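Local structure of hypothetical protein PH1897 (Pyrococcus horikoshii, 1VDW) at residues Lys148-Tyr154 and Lys165-Thr171. The protein probably hydrolyses fructose 1,6-bisphosphate to fructose 6-phosphate and phosphate with the help of magnesium, as a homodimer of the inositol monophosphatase superfamily. Residues are numbered along the deposited sequence; the frame is centred on the assembly and turned at random.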
loop_
_atom_site.group_PDB
_atom_site.type_symbol
_atom_site.label_atom_id
_atom_site.label_comp_id
_atom_site.label_asym_id
_atom_site.label_seq_id
_atom_site.Cartn_x
_atom_site.Cartn_y
_atom_site.Cartn_z
ATOM N N LYS A 148 -19.086 -2.407 7.062
ATOM C CA LYS A 148 -18.922 -2.612 5.631
ATOM C C LYS A 148 -17.449 -2.990 5.474
ATOM O O LYS A 148 -16.556 -2.269 5.922
ATOM C CB LYS A 148 -19.277 -1.347 4.854
ATOM C CG LYS A 148 -19.670 -1.633 3.418
ATOM C CD LYS A 148 -20.208 -0.399 2.728
ATOM C CE LYS A 148 -20.663 -0.732 1.322
ATOM N NZ LYS A 148 -21.260 0.446 0.637
ATOM N N PRO A 149 -17.182 -4.133 4.832
ATOM C CA PRO A 149 -15.819 -4.632 4.632
ATOM C C PRO A 149 -14.775 -3.808 3.893
ATOM O O PRO A 149 -15.078 -2.981 3.038
ATOM C CB PRO A 149 -16.049 -5.988 3.967
ATOM C CG PRO A 149 -17.298 -5.767 3.184
ATOM C CD PRO A 149 -18.163 -4.997 4.150
ATOM N N SER A 150 -13.528 -4.061 4.277
ATOM C CA SER A 150 -12.356 -3.436 3.674
ATOM C C SER A 150 -11.656 -4.623 3.034
ATOM O O SER A 150 -11.361 -5.607 3.712
ATOM C CB SER A 150 -11.456 -2.812 4.737
ATOM O OG SER A 150 -12.122 -1.756 5.403
ATOM N N ILE A 151 -11.385 -4.541 1.738
ATOM C CA ILE A 151 -10.771 -5.669 1.056
ATOM C C ILE A 151 -9.635 -5.309 0.120
ATOM O O ILE A 151 -9.483 -4.158 -0.276
ATOM C CB ILE A 151 -11.827 -6.430 0.196
ATOM C CG1 ILE A 151 -12.186 -5.616 -1.057
ATOM C CG2 ILE A 151 -13.083 -6.691 1.028
ATOM C CD1 ILE A 151 -12.967 -6.403 -2.107
ATOM N N SER A 152 -8.821 -6.313 -0.194
ATOM C CA SER A 152 -7.779 -6.176 -1.201
ATOM C C SER A 152 -8.508 -6.685 -2.449
ATOM O O SER A 152 -9.217 -7.697 -2.387
ATOM C CB SER A 152 -6.574 -7.052 -0.863
ATOM O OG SER A 152 -5.746 -7.264 -1.991
ATOM N N PHE A 153 -8.342 -5.989 -3.567
ATOM C CA PHE A 153 -9.052 -6.355 -4.786
ATOM C C PHE A 153 -8.216 -6.169 -6.041
ATOM O O PHE A 153 -7.674 -5.088 -6.281
ATOM C CB PHE A 153 -10.341 -5.513 -4.862
ATOM C CG PHE A 153 -11.244 -5.838 -6.030
ATOM C CD1 PHE A 153 -11.443 -7.150 -6.453
ATOM C CD2 PHE A 153 -11.957 -4.819 -6.659
ATOM C CE1 PHE A 153 -12.342 -7.440 -7.482
ATOM C CE2 PHE A 153 -12.855 -5.102 -7.687
ATOM C CZ PHE A 153 -13.047 -6.414 -8.096
ATOM N N TYR A 154 -8.119 -7.243 -6.825
ATOM C CA TYR A 154 -7.389 -7.260 -8.093
ATOM C C TYR A 154 -8.287 -7.886 -9.157
ATOM O O TYR A 154 -8.794 -8.995 -8.975
ATOM C CB TYR A 154 -6.135 -8.137 -8.020
ATOM C CG TYR A 154 -5.020 -7.674 -7.111
ATOM C CD1 TYR A 154 -3.872 -7.082 -7.636
ATOM C CD2 TYR A 154 -5.072 -7.911 -5.745
ATOM C CE1 TYR A 154 -2.800 -6.749 -6.823
ATOM C CE2 TYR A 154 -4.004 -7.578 -4.921
ATOM C CZ TYR A 154 -2.872 -7.004 -5.473
ATOM O OH TYR A 154 -1.793 -6.703 -4.682
ATOM N N LYS A 165 -20.185 -3.456 -2.542
ATOM C CA LYS A 165 -20.308 -4.213 -1.299
ATOM C C LYS A 165 -19.276 -3.863 -0.235
ATOM O O LYS A 165 -19.362 -4.352 0.891
ATOM C CB LYS A 165 -20.190 -5.710 -1.590
ATOM C CG LYS A 165 -21.048 -6.211 -2.737
ATOM C CD LYS A 165 -22.523 -6.100 -2.415
ATOM C CE LYS A 165 -23.376 -6.608 -3.568
ATOM N NZ LYS A 165 -24.833 -6.529 -3.269
ATOM N N VAL A 166 -18.307 -3.018 -0.574
ATOM C CA VAL A 166 -17.259 -2.692 0.384
ATOM C C VAL A 166 -17.113 -1.211 0.716
ATOM O O VAL A 166 -17.530 -0.339 -0.046
ATOM C CB VAL A 166 -15.888 -3.224 -0.118
ATOM C CG1 VAL A 166 -16.016 -4.683 -0.533
ATOM C CG2 VAL A 166 -15.396 -2.389 -1.285
ATOM N N LYS A 167 -16.507 -0.942 1.866
ATOM C CA LYS A 167 -16.268 0.423 2.325
ATOM C C LYS A 167 -15.029 0.995 1.629
ATOM O O LYS A 167 -14.964 2.183 1.323
ATOM C CB LYS A 167 -16.045 0.427 3.840
ATOM C CG LYS A 167 -15.778 1.793 4.443
ATOM C CD LYS A 167 -17.010 2.677 4.374
ATOM C CE LYS A 167 -16.827 3.952 5.180
ATOM N NZ LYS A 167 -18.064 4.780 5.178
ATOM N N ARG A 168 -14.046 0.132 1.386
ATOM C CA ARG A 168 -12.805 0.550 0.745
ATOM C C ARG A 168 -12.079 -0.651 0.168
ATOM O O ARG A 168 -12.316 -1.796 0.567
ATOM C CB ARG A 168 -11.881 1.229 1.763
ATOM C CG ARG A 168 -11.501 0.322 2.929
ATOM C CD ARG A 168 -10.517 0.979 3.894
ATOM N NE ARG A 168 -11.054 2.171 4.551
ATOM C CZ ARG A 168 -11.985 2.161 5.502
ATOM N NH1 ARG A 168 -12.508 1.018 5.923
ATOM N NH2 ARG A 168 -12.378 3.305 6.050
ATOM N N THR A 169 -11.187 -0.377 -0.776
ATOM C CA THR A 169 -10.369 -1.418 -1.365
ATOM C C THR A 169 -8.917 -0.989 -1.283
ATOM O O THR A 169 -8.593 0.203 -1.167
ATOM C CB THR A 169 -10.682 -1.667 -2.863
ATOM O OG1 THR A 169 -10.393 -0.484 -3.613
ATOM C CG2 THR A 169 -12.134 -2.068 -3.067
ATOM N N ARG A 170 -8.053 -1.992 -1.318
ATOM C CA ARG A 170 -6.619 -1.794 -1.338
ATOM C C ARG A 170 -6.103 -2.715 -2.434
ATOM O O ARG A 170 -6.644 -3.804 -2.662
ATOM C CB ARG A 170 -5.981 -2.186 -0.007
ATOM C CG ARG A 170 -6.350 -1.272 1.157
ATOM C CD ARG A 170 -5.671 0.093 1.036
ATOM N NE ARG A 170 -6.009 1.002 2.130
ATOM C CZ ARG A 170 -7.080 1.789 2.151
ATOM N NH1 ARG A 170 -7.935 1.784 1.138
ATOM N NH2 ARG A 170 -7.285 2.598 3.185
ATOM N N THR A 171 -5.088 -2.253 -3.143
ATOM C CA THR A 171 -4.438 -3.052 -4.179
ATOM C C THR A 171 -2.992 -2.669 -3.926
ATOM O O THR A 171 -2.478 -1.678 -4.447
ATOM C CB THR A 171 -4.915 -2.659 -5.581
ATOM O OG1 THR A 171 -6.346 -2.754 -5.638
ATOM C CG2 THR A 171 -4.317 -3.598 -6.620
#
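Arg168 reaches Ser150 by way of its first and third torsions: CG sits between its backbone N and carbonyl carbon (chi1 60°) and the chain bends at chi3 (63°), while OG of Ser150 lies anti to its own carbonyl carbon (chi1 -64°). The pair illustrates how side chains reinforce parallel strands. NH1 of Arg168 donates to OG of Ser150 over 2.8 Å, with the hydroxyl at the guanidinium edge and in its plane, and CG of Arg168 packs on CB of Ser150. Replacing Arg168 by an alanine would probably leave the Ser150 hydroxyl without this donor and open a gap beside Tyr90 of the second subunit. On the other face of the sheet, CD1 of Ile151 reaches CG1 of Val166 at 3.8 Å, the two side chains crossing at about a right angle. Ile151 N bonds to Arg168 O and Ile151 O receives Arg170 N; the short helix 160-164 links the two strands into a beta-alpha-beta unit. Strand 168-170 is outermost within this chain, and the Thr171 backbone bonds to the second subunit. After the last backbone bond, Thr171 OG1 donates to Phe153 O at 2.8 Å, and its CG2 stands over one face of the Tyr154 ring, 3.8 Å from the centroid, a CH-pi contact. That methyl, with the hydrogen bonds of Tyr154 OH to Glu178 and Gly173 N, probably fixes the ring, whose side chain lies about 7 Å from that of the predicted magnesium ligand Asp87.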